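PDB 6IWR: N-acetylgalactosaminyltransferase 7 from Homo sapiens, which belongs to the GT-A glycosyltransferases and joins a manganese-bound GT-A domain to a ricin-type beta-trefoil lectin domain. Local coordinates for residues Phe338-Asp346 with Phe357-Gln365; Val409-Lys417 with Phe441-Lys451. All coordinates share one frame; numbering follows the deposited sequence.

Contact 1 (Phe338-Asp346 with Phe357-Gln365); sequences FFFELGLYD and FEISYKIWQ
Lys362 reaches from its helix to the loop after Gly343 and donates to the backbone carbonyl of Leu344, with NZ 3.1 Å from Leu344 O. The nitrogen stands above the carbonyl plane. Bends at chi3 and chi4 bring it there. Lys362 NZ also forms a salt bridge one turn back along its own helix, 2.8 Å from Glu358 OE2, on the syn side but tilted out of the carboxylate plane. Glu358 OE1 accepts the Asp346 backbone N at 3.2 Å, in a nearly straight bond (178°) that arrives from above the carboxylate plane. The pair thus holds one loop carbonyl and one loop N-H. A water donates to Leu342 O and is weakly bound by Lys362 NZ. The Asp346 carboxylate itself turns to Gly348 N and Arg407.

Beyond the polar group, Ile359 sends CD1 to Phe339 CE1 (3.4 Å), the two side chains crossing at about a right angle. Leu342 CD2 lies 3.8 Å from Ile363 CG1 and also meets Ile359 CD1. The Tyr345 ring brings CE1 to Ile359 CB at 3.8 Å, while Phe339 CZ sits over the centre of one face.

The axes of helix 338-342 and helix 357-365 run at 99°. Helix 336-342 follows strand 332-335 of the central mixed sheet of the GT-A domain. Tyr345 also packs on helix 219-230, and Glu358 and Lys362 touch helices 400-412 and 436-444.

Contact 2 (Val409-Lys417 with Phe441-Lys451); sequences VEVWWDEYK and FREDHNCKSFK
Trp413 and Phe450 bring the two backbones nearest, with CA atoms 5.3 Å apart, where the chain leaving helix 400-412 passes the start of helix 450-457. Asp414 follows with positive phi and points its carboxylate at the other segment. Arg442 meets it end-on, one nitrogen to each oxygen. Arg442 NH2 is 2.9 Å from Asp414 OD2, in the guanidinium plane and on the syn lone pair (162°). Arg442 NH1 is 2.8 Å from Asp414 OD1 in a more bent bond. NH1 also donates to Val411 O, which lies in the guanidinium plane. The arginine chain is extended from CG to NE and slides past the Trp412 indole, with Arg442 CD 3.5 Å from Trp412 CZ3.

Asp414 OD2 has a second protein donor, Phe450 N at 2.8 Å. This is the first N-H of helix 450-457, whose N-cap is Ser449; the serine OG bonds to Trp452 N. The helix end and the arginine would both favour a charged carboxylate. Upstream, helix 436-444 closes in a Schellman motif with Asn446 as its C-prime residue, and Cys447 is disulfide-bonded to Cys366.

Trp413, Tyr416 and Phe450 form an aromatic cluster. Phe450 CG lies anti to the backbone N (chi1 -164°), which lays its ring in an offset stack on the five-membered ring of Trp413, centroids 4.3 Å apart. Val409 CG2 covers the opposite indole face. The edge of Phe450 points to the face of Tyr416, planes at 71°. Lys451 crosses the Tyr416 edge with CD in the ring plane, and its NZ donates to Tyr416 OH at 2.8 Å. That NZ also pairs with Glu455.

Contact 1 is buried, while contact 2 is only partly so, with Glu415 exposed and Lys451 partly exposed. Helix 355-365 joins them. It is one side of contact 1 and also packs on contact 2: Lys362 touches both, and Tyr361 meets Trp413. Gln365 O and Lys448 N probably share a hydrogen bond. The two contacts differ in chemistry. Contact 1 sets aliphatic and aromatic packing beside a lysine-glutamate pair that serves backbone atoms of a loop, next to the central sheet. Contact 2 ties together helices farther from the chain centre, through an aspartate-arginine bridge and stacked rings. The disulfide Cys447-Cys366 fastens 441-451 to the end of helix 355-365. Neither segment pair touches another protein chain of the assembly.

Contact 1 (Phe338-Asp346 with Phe357-Gln365)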
loop_
_atom_site.group_PDB
_atom_site.type_symbol
_atom_site.label_atom_id
_atom_site.label_comp_id
_atom_site.label_asym_id
_atom_site.label_seq_id
_atom_site.Cartn_x
_atom_site.Cartn_y
_atom_site.Cartn_z
ATOM N N PHE A 338 8.136 -29.272 30.536
ATOM C CA PHE A 338 7.126 -28.305 30.910
ATOM C C PHE A 338 6.247 -27.880 29.748
ATOM O O PHE A 338 5.047 -27.829 29.873
ATOM C CB PHE A 338 7.800 -27.088 31.506
ATOM C CG PHE A 338 6.853 -26.072 32.023
ATOM C CD1 PHE A 338 5.963 -26.388 33.015
ATOM C CD2 PHE A 338 6.859 -24.804 31.521
ATOM C CE1 PHE A 338 5.090 -25.450 33.492
ATOM C CE2 PHE A 338 5.995 -23.859 31.998
ATOM C CZ PHE A 338 5.108 -24.184 32.981
ATOM N N PHE A 339 6.855 -27.607 28.605
ATOM C CA PHE A 339 6.109 -27.432 27.373
ATOM C C PHE A 339 5.202 -28.632 27.119
ATOM O O PHE A 339 4.027 -28.472 26.775
ATOM C CB PHE A 339 7.071 -27.219 26.211
ATOM C CG PHE A 339 6.434 -26.593 25.031
ATOM C CD1 PHE A 339 5.261 -25.885 25.177
ATOM C CD2 PHE A 339 6.997 -26.714 23.775
ATOM C CE1 PHE A 339 4.671 -25.294 24.091
ATOM C CE2 PHE A 339 6.412 -26.130 22.678
ATOM C CZ PHE A 339 5.247 -25.413 22.835
ATOM N N PHE A 340 5.715 -29.855 27.299
ATOM C CA PHE A 340 4.813 -30.992 27.132
ATOM C C PHE A 340 3.741 -31.008 28.215
ATOM O O PHE A 340 2.562 -31.238 27.913
ATOM C CB PHE A 340 5.581 -32.309 27.074
ATOM C CG PHE A 340 6.155 -32.574 25.730
ATOM C CD1 PHE A 340 5.407 -33.211 24.747
ATOM C CD2 PHE A 340 7.419 -32.110 25.409
ATOM C CE1 PHE A 340 5.927 -33.415 23.473
ATOM C CE2 PHE A 340 7.940 -32.309 24.154
ATOM C CZ PHE A 340 7.194 -32.971 23.178
ATOM N N GLU A 341 4.075 -30.636 29.439
ATOM C CA GLU A 341 3.054 -30.580 30.475
ATOM C C GLU A 341 1.956 -29.583 30.086
ATOM O O GLU A 341 0.782 -29.802 30.360
ATOM C CB GLU A 341 3.672 -30.237 31.827
ATOM C CG GLU A 341 4.528 -31.357 32.391
ATOM C CD GLU A 341 5.167 -30.999 33.713
ATOM O OE1 GLU A 341 5.938 -30.023 33.756
ATOM O OE2 GLU A 341 4.900 -31.697 34.709
ATOM N N LEU A 342 2.351 -28.462 29.495
ATOM C CA LEU A 342 1.416 -27.546 28.854
ATOM C C LEU A 342 0.792 -28.267 27.666
ATOM O O LEU A 342 -0.384 -28.111 27.368
ATOM C CB LEU A 342 2.113 -26.252 28.440
ATOM C CG LEU A 342 2.214 -25.140 29.492
ATOM C CD1 LEU A 342 1.922 -25.625 30.903
ATOM C CD2 LEU A 342 3.568 -24.456 29.432
ATOM N N GLY A 343 1.621 -29.066 27.003
ATOM C CA GLY A 343 1.193 -30.024 26.001
ATOM C C GLY A 343 0.396 -29.715 24.752
ATOM O O GLY A 343 -0.612 -30.369 24.519
ATOM N N LEU A 344 0.822 -28.778 23.914
ATOM C CA LEU A 344 1.928 -27.870 24.132
ATOM C C LEU A 344 1.392 -26.583 23.559
ATOM O O LEU A 344 1.105 -25.627 24.267
ATOM C CB LEU A 344 3.136 -28.299 23.306
ATOM C CG LEU A 344 3.585 -29.758 23.297
ATOM C CD1 LEU A 344 3.205 -30.432 21.990
ATOM C CD2 LEU A 344 5.088 -29.823 23.497
ATOM N N TYR A 345 1.236 -26.605 22.241
ATOM C CA TYR A 345 0.490 -25.612 21.504
ATOM C C TYR A 345 -0.808 -26.316 21.188
ATOM O O TYR A 345 -0.802 -27.423 20.659
ATOM C CB TYR A 345 1.183 -25.282 20.185
ATOM C CG TYR A 345 2.129 -24.107 20.222
ATOM C CD1 TYR A 345 1.899 -23.022 21.052
ATOM C CD2 TYR A 345 3.251 -24.084 19.413
ATOM C CE1 TYR A 345 2.769 -21.951 21.076
ATOM C CE2 TYR A 345 4.123 -23.017 19.432
ATOM C CZ TYR A 345 3.878 -21.959 20.262
ATOM O OH TYR A 345 4.753 -20.906 20.268
ATOM N N ASP A 346 -1.922 -25.686 21.521
ATOM C CA ASP A 346 -3.220 -26.301 21.298
ATOM C C ASP A 346 -3.201 -26.834 19.876
ATOM O O ASP A 346 -2.809 -26.127 18.955
ATOM C CB ASP A 346 -4.322 -25.246 21.502
ATOM C CG ASP A 346 -5.595 -25.535 20.719
ATOM O OD1 ASP A 346 -5.852 -26.707 20.384
ATOM O OD2 ASP A 346 -6.337 -24.576 20.439
ATOM N N PHE A 357 -0.102 -15.949 22.136
ATOM C CA PHE A 357 -1.007 -15.631 23.210
ATOM C C PHE A 357 -1.450 -16.830 24.034
ATOM O O PHE A 357 -1.494 -16.762 25.231
ATOM C CB PHE A 357 -2.195 -14.865 22.662
ATOM C CG PHE A 357 -1.825 -13.558 22.050
ATOM C CD1 PHE A 357 -1.080 -12.648 22.750
ATOM C CD2 PHE A 357 -2.220 -13.243 20.776
ATOM C CE1 PHE A 357 -0.736 -11.446 22.191
ATOM C CE2 PHE A 357 -1.881 -12.044 20.211
ATOM C CZ PHE A 357 -1.138 -11.144 20.920
ATOM N N GLU A 358 -1.747 -17.931 23.367
ATOM C CA GLU A 358 -2.219 -19.132 24.019
ATOM C C GLU A 358 -1.217 -19.750 24.990
ATOM O O GLU A 358 -1.582 -20.102 26.096
ATOM C CB GLU A 358 -2.584 -20.156 22.956
ATOM C CG GLU A 358 -3.497 -21.254 23.439
ATOM C CD GLU A 358 -2.832 -22.601 23.505
ATOM O OE1 GLU A 358 -1.807 -22.793 22.865
ATOM O OE2 GLU A 358 -3.342 -23.469 24.211
ATOM N N ILE A 359 0.046 -19.843 24.586
ATOM C CA ILE A 359 1.105 -20.335 25.459
ATOM C C ILE A 359 1.383 -19.340 26.575
ATOM O O ILE A 359 1.649 -19.747 27.715
ATOM C CB ILE A 359 2.367 -20.654 24.628
ATOM C CG1 ILE A 359 3.389 -21.444 25.449
ATOM C CG2 ILE A 359 3.022 -19.381 24.124
ATOM C CD1 ILE A 359 2.968 -22.824 25.781
ATOM N N SER A 360 1.299 -18.030 26.288
ATOM C CA SER A 360 1.456 -17.020 27.344
ATOM C C SER A 360 0.400 -17.173 28.437
ATOM O O SER A 360 0.733 -17.249 29.626
ATOM C CB SER A 360 1.383 -15.611 26.762
ATOM O OG SER A 360 2.385 -15.406 25.793
ATOM N N TYR A 361 -0.885 -17.182 28.065
ATOM C CA TYR A 361 -1.922 -17.337 29.081
ATOM C C TYR A 361 -1.747 -18.658 29.837
ATOM O O TYR A 361 -1.736 -18.665 31.072
ATOM C CB TYR A 361 -3.320 -17.218 28.461
ATOM C CG TYR A 361 -3.510 -15.973 27.612
ATOM C CD1 TYR A 361 -3.030 -14.744 28.029
ATOM C CD2 TYR A 361 -4.157 -16.045 26.381
ATOM C CE1 TYR A 361 -3.199 -13.616 27.251
ATOM C CE2 TYR A 361 -4.335 -14.933 25.591
ATOM C CZ TYR A 361 -3.857 -13.716 26.022
ATOM O OH TYR A 361 -4.021 -12.596 25.223
ATOM N N LYS A 362 -1.550 -19.779 29.119
ATOM C CA LYS A 362 -1.287 -21.050 29.807
ATOM C C LYS A 362 -0.193 -20.901 30.865
ATOM O O LYS A 362 -0.365 -21.314 32.022
ATOM C CB LYS A 362 -0.889 -22.161 28.822
ATOM C CG LYS A 362 -2.042 -22.751 28.061
ATOM C CD LYS A 362 -1.824 -24.199 27.681
ATOM C CE LYS A 362 -1.098 -24.332 26.359
ATOM N NZ LYS A 362 -1.735 -25.359 25.501
ATOM N N ILE A 363 0.962 -20.350 30.476
ATOM C CA ILE A 363 2.077 -20.302 31.416
ATOM C C ILE A 363 1.684 -19.500 32.651
ATOM O O ILE A 363 1.907 -19.921 33.797
ATOM C CB ILE A 363 3.323 -19.710 30.750
ATOM C CG1 ILE A 363 3.886 -20.684 29.738
ATOM C CG2 ILE A 363 4.340 -19.362 31.799
ATOM C CD1 ILE A 363 5.030 -20.100 28.930
ATOM N N TRP A 364 1.107 -18.323 32.430
ATOM C CA TRP A 364 0.854 -17.415 33.535
ATOM C C TRP A 364 -0.263 -17.938 34.429
ATOM O O TRP A 364 -0.103 -18.020 35.655
ATOM C CB TRP A 364 0.510 -16.034 32.994
ATOM C CG TRP A 364 1.676 -15.144 32.740
ATOM C CD1 TRP A 364 1.994 -14.528 31.567
ATOM C CD2 TRP A 364 2.650 -14.712 33.695
ATOM N NE1 TRP A 364 3.097 -13.743 31.724
ATOM C CE2 TRP A 364 3.532 -13.835 33.017
ATOM C CE3 TRP A 364 2.856 -14.963 35.060
ATOM C CZ2 TRP A 364 4.630 -13.240 33.645
ATOM C CZ3 TRP A 364 3.928 -14.365 35.690
ATOM C CH2 TRP A 364 4.805 -13.503 34.983
ATOM N N GLN A 365 -1.401 -18.301 33.835
ATOM C CA GLN A 365 -2.558 -18.684 34.621
ATOM C C GLN A 365 -2.415 -20.049 35.266
ATOM O O GLN A 365 -3.171 -20.360 36.191
ATOM C CB GLN A 365 -3.809 -18.651 33.760
ATOM C CG GLN A 365 -4.269 -17.246 33.445
ATOM C CD GLN A 365 -5.380 -17.243 32.434
ATOM O OE1 GLN A 365 -6.497 -17.680 32.729
ATOM N NE2 GLN A 365 -5.078 -16.777 31.223
HETATM O O HOH W 1 -3.236 -28.176 26.908
#

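Contact 2 (Val409-Lys417 with Phe441-Lys451)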
loop_
_atom_site.group_PDB
_atom_site.type_symbol
_atom_site.label_atom_id
_atom_site.label_comp_id
_atom_site.label_asym_id
_atom_site.label_seq_id
_atom_site.Cartn_x
_atom_site.Cartn_y
_atom_site.Cartn_z
ATOM N N VAL A 409 -9.453 -17.314 23.027
ATOM C CA VAL A 409 -10.271 -16.470 23.896
ATOM C C VAL A 409 -11.262 -17.318 24.683
ATOM O O VAL A 409 -11.437 -17.133 25.895
ATOM C CB VAL A 409 -10.988 -15.387 23.071
ATOM C CG1 VAL A 409 -12.155 -14.777 23.870
ATOM C CG2 VAL A 409 -9.988 -14.297 22.615
ATOM N N GLU A 410 -11.920 -18.265 24.000
ATOM C CA GLU A 410 -12.976 -19.046 24.627
ATOM C C GLU A 410 -12.444 -19.907 25.776
ATOM O O GLU A 410 -13.186 -20.205 26.730
ATOM C CB GLU A 410 -13.668 -19.919 23.575
ATOM C CG GLU A 410 -14.837 -19.257 22.793
ATOM C CD GLU A 410 -15.891 -18.628 23.689
ATOM O OE1 GLU A 410 -16.501 -17.607 23.272
ATOM O OE2 GLU A 410 -16.096 -19.145 24.812
ATOM N N VAL A 411 -11.176 -20.320 25.728
ATOM C CA VAL A 411 -10.685 -21.172 26.808
ATOM C C VAL A 411 -10.032 -20.350 27.925
ATOM O O VAL A 411 -10.057 -20.769 29.082
ATOM C CB VAL A 411 -9.743 -22.277 26.266
ATOM C CG1 VAL A 411 -8.889 -21.751 25.183
ATOM C CG2 VAL A 411 -8.846 -22.826 27.378
ATOM N N TRP A 412 -9.504 -19.160 27.627
ATOM C CA TRP A 412 -8.649 -18.452 28.580
ATOM C C TRP A 412 -9.182 -17.114 29.069
ATOM O O TRP A 412 -8.868 -16.734 30.197
ATOM C CB TRP A 412 -7.244 -18.233 27.987
ATOM C CG TRP A 412 -6.500 -19.511 27.807
ATOM C CD1 TRP A 412 -6.172 -20.129 26.622
ATOM C CD2 TRP A 412 -6.042 -20.382 28.848
ATOM N NE1 TRP A 412 -5.521 -21.335 26.877
ATOM C CE2 TRP A 412 -5.433 -21.503 28.233
ATOM C CE3 TRP A 412 -6.106 -20.335 30.245
ATOM C CZ2 TRP A 412 -4.893 -22.550 28.970
ATOM C CZ3 TRP A 412 -5.560 -21.384 30.975
ATOM C CH2 TRP A 412 -4.964 -22.471 30.339
ATOM N N TRP A 413 -9.968 -16.383 28.276
ATOM C CA TRP A 413 -10.297 -15.002 28.626
ATOM C C TRP A 413 -11.508 -14.854 29.538
ATOM O O TRP A 413 -11.813 -13.725 29.940
ATOM C CB TRP A 413 -10.557 -14.160 27.377
ATOM C CG TRP A 413 -9.348 -13.672 26.662
ATOM C CD1 TRP A 413 -8.103 -14.253 26.642
ATOM C CD2 TRP A 413 -9.256 -12.495 25.841
ATOM N NE1 TRP A 413 -7.244 -13.511 25.857
ATOM C CE2 TRP A 413 -7.925 -12.432 25.348
ATOM C CE3 TRP A 413 -10.164 -11.491 25.475
ATOM C CZ2 TRP A 413 -7.482 -11.400 24.516
ATOM C CZ3 TRP A 413 -9.726 -10.472 24.648
ATOM C CH2 TRP A 413 -8.394 -10.434 24.173
ATOM N N ASP A 414 -12.212 -15.934 29.854
ATOM C CA ASP A 414 -13.398 -15.840 30.693
ATOM C C ASP A 414 -14.302 -14.679 30.298
ATOM O O ASP A 414 -14.686 -14.546 29.130
ATOM C CB ASP A 414 -13.029 -15.682 32.163
ATOM C CG ASP A 414 -12.048 -16.726 32.629
ATOM O OD1 ASP A 414 -12.032 -17.823 32.038
ATOM O OD2 ASP A 414 -11.276 -16.434 33.574
ATOM N N GLU A 415 -14.642 -13.836 31.277
ATOM C CA GLU A 415 -15.616 -12.775 31.073
ATOM C C GLU A 415 -15.062 -11.810 30.045
ATOM O O GLU A 415 -15.811 -11.063 29.402
ATOM C CB GLU A 415 -15.957 -12.050 32.383
ATOM C CG GLU A 415 -14.789 -11.744 33.318
ATOM C CD GLU A 415 -14.828 -12.587 34.588
ATOM O OE1 GLU A 415 -14.452 -12.074 35.676
ATOM O OE2 GLU A 415 -15.255 -13.759 34.489
ATOM N N TYR A 416 -13.748 -11.820 29.868
ATOM C CA TYR A 416 -13.177 -10.900 28.903
ATOM C C TYR A 416 -13.499 -11.269 27.467
ATOM O O TYR A 416 -13.249 -10.438 26.587
ATOM C CB TYR A 416 -11.670 -10.794 29.098
ATOM C CG TYR A 416 -11.310 -9.904 30.256
ATOM C CD1 TYR A 416 -11.538 -10.312 31.577
ATOM C CD2 TYR A 416 -10.756 -8.644 30.038
ATOM C CE1 TYR A 416 -11.218 -9.482 32.647
ATOM C CE2 TYR A 416 -10.439 -7.813 31.087
ATOM C CZ TYR A 416 -10.670 -8.236 32.393
ATOM O OH TYR A 416 -10.349 -7.403 33.451
ATOM N N LYS A 417 -14.065 -12.460 27.198
ATOM C CA LYS A 417 -14.452 -12.745 25.817
ATOM C C LYS A 417 -15.361 -11.650 25.261
ATOM O O LYS A 417 -15.249 -11.306 24.082
ATOM C CB LYS A 417 -15.109 -14.129 25.660
ATOM C CG LYS A 417 -16.286 -14.495 26.544
ATOM C CD LYS A 417 -16.704 -15.957 26.293
ATOM C CE LYS A 417 -16.268 -16.925 27.425
ATOM N NZ LYS A 417 -17.245 -18.070 27.535
ATOM N N PHE A 441 -8.225 -29.294 30.555
ATOM C CA PHE A 441 -6.863 -29.033 31.013
ATOM C C PHE A 441 -6.835 -27.923 32.057
ATOM O O PHE A 441 -6.266 -28.082 33.147
ATOM C CB PHE A 441 -5.968 -28.665 29.831
ATOM C CG PHE A 441 -4.608 -28.199 30.235
ATOM C CD1 PHE A 441 -3.567 -29.111 30.397
ATOM C CD2 PHE A 441 -4.362 -26.846 30.466
ATOM C CE1 PHE A 441 -2.308 -28.682 30.784
ATOM C CE2 PHE A 441 -3.102 -26.407 30.833
ATOM C CZ PHE A 441 -2.072 -27.330 30.999
ATOM N N ARG A 442 -7.457 -26.787 31.736
ATOM C CA ARG A 442 -7.443 -25.645 32.639
ATOM C C ARG A 442 -8.100 -25.981 33.971
ATOM O O ARG A 442 -7.602 -25.588 35.033
ATOM C CB ARG A 442 -8.139 -24.467 31.978
ATOM C CG ARG A 442 -8.059 -23.237 32.788
ATOM C CD ARG A 442 -8.773 -22.106 32.102
ATOM N NE ARG A 442 -9.084 -21.049 33.056
ATOM C CZ ARG A 442 -9.695 -19.918 32.732
ATOM N NH1 ARG A 442 -10.058 -19.694 31.477
ATOM N NH2 ARG A 442 -9.934 -19.009 33.666
ATOM N N GLU A 443 -9.215 -26.712 33.940
ATOM C CA GLU A 443 -9.866 -27.098 35.186
ATOM C C GLU A 443 -9.044 -28.116 35.967
ATOM O O GLU A 443 -8.910 -28.000 37.184
ATOM C CB GLU A 443 -11.263 -27.636 34.906
ATOM C CG GLU A 443 -12.338 -26.569 35.056
ATOM C CD GLU A 443 -13.691 -26.993 34.506
ATOM O OE1 GLU A 443 -13.730 -27.837 33.573
ATOM O OE2 GLU A 443 -14.716 -26.472 35.014
ATOM N N ASP A 444 -8.490 -29.123 35.300
ATOM C CA ASP A 444 -7.768 -30.155 36.038
ATOM C C ASP A 444 -6.564 -29.576 36.766
ATOM O O ASP A 444 -6.272 -29.974 37.899
ATOM C CB ASP A 444 -7.339 -31.284 35.100
ATOM C CG ASP A 444 -8.499 -32.192 34.706
ATOM O OD1 ASP A 444 -9.577 -32.083 35.329
ATOM O OD2 ASP A 444 -8.340 -32.986 33.752
ATOM N N HIS A 445 -5.859 -28.632 36.140
ATOM C CA HIS A 445 -4.690 -27.986 36.730
ATOM C C HIS A 445 -5.031 -26.775 37.592
ATOM O O HIS A 445 -4.119 -26.078 38.037
ATOM C CB HIS A 445 -3.710 -27.568 35.632
ATOM C CG HIS A 445 -3.032 -28.724 34.967
ATOM N ND1 HIS A 445 -1.757 -29.130 35.292
ATOM C CD2 HIS A 445 -3.454 -29.561 33.988
ATOM C CE1 HIS A 445 -1.419 -30.163 34.541
ATOM N NE2 HIS A 445 -2.433 -30.450 33.746
ATOM N N ASN A 446 -6.310 -26.497 37.822
ATOM C CA ASN A 446 -6.720 -25.475 38.776
ATOM C C ASN A 446 -6.169 -24.111 38.396
ATOM O O ASN A 446 -5.806 -23.311 39.262
ATOM C CB ASN A 446 -6.295 -25.865 40.185
ATOM C CG ASN A 446 -7.462 -26.205 41.054
ATOM O OD1 ASN A 446 -7.664 -27.381 41.442
ATOM N ND2 ASN A 446 -8.261 -25.171 41.378
ATOM N N CYS A 447 -6.103 -23.850 37.083
ATOM C CA CYS A 447 -5.481 -22.624 36.587
ATOM C C CYS A 447 -6.280 -21.410 37.045
ATOM O O CYS A 447 -7.507 -21.450 37.169
ATOM C CB CYS A 447 -5.337 -22.639 35.051
ATOM S SG CYS A 447 -4.294 -24.017 34.416
ATOM N N LYS A 448 -5.560 -20.324 37.289
ATOM C CA LYS A 448 -6.140 -19.086 37.767
ATOM C C LYS A 448 -6.983 -18.397 36.691
ATOM O O LYS A 448 -6.908 -18.696 35.494
ATOM C CB LYS A 448 -5.040 -18.152 38.241
ATOM C CG LYS A 448 -4.200 -18.745 39.327
ATOM C CD LYS A 448 -3.447 -17.676 40.084
ATOM C CE LYS A 448 -1.981 -18.073 40.251
ATOM N NZ LYS A 448 -1.484 -17.580 41.555
ATOM N N SER A 449 -7.792 -17.447 37.149
ATOM C CA SER A 449 -8.769 -16.773 36.310
ATOM C C SER A 449 -8.109 -15.714 35.431
ATOM O O SER A 449 -7.074 -15.133 35.773
ATOM C CB SER A 449 -9.829 -16.104 37.173
ATOM O OG SER A 449 -9.208 -15.089 37.950
ATOM N N PHE A 450 -8.730 -15.446 34.287
ATOM C CA PHE A 450 -8.204 -14.360 33.489
ATOM C C PHE A 450 -8.346 -13.033 34.221
ATOM O O PHE A 450 -7.617 -12.079 33.926
ATOM C CB PHE A 450 -8.881 -14.327 32.124
ATOM C CG PHE A 450 -8.135 -13.491 31.110
ATOM C CD1 PHE A 450 -6.952 -13.936 30.558
ATOM C CD2 PHE A 450 -8.604 -12.246 30.747
ATOM C CE1 PHE A 450 -6.256 -13.168 29.651
ATOM C CE2 PHE A 450 -7.916 -11.469 29.844
ATOM C CZ PHE A 450 -6.750 -11.935 29.285
ATOM N N LYS A 451 -9.260 -12.957 35.180
ATOM C CA LYS A 451 -9.442 -11.729 35.941
ATOM C C LYS A 451 -8.237 -11.474 36.861
ATOM O O LYS A 451 -7.716 -10.350 36.937
ATOM C CB LYS A 451 -10.766 -11.836 36.708
ATOM C CG LYS A 451 -11.356 -10.548 37.264
ATOM C CD LYS A 451 -11.466 -9.455 36.210
ATOM C CE LYS A 451 -11.767 -8.097 36.853
ATOM N NZ LYS A 451 -11.709 -6.979 35.875
HETATM O O HOH W 2 -11.760 -14.638 35.096
#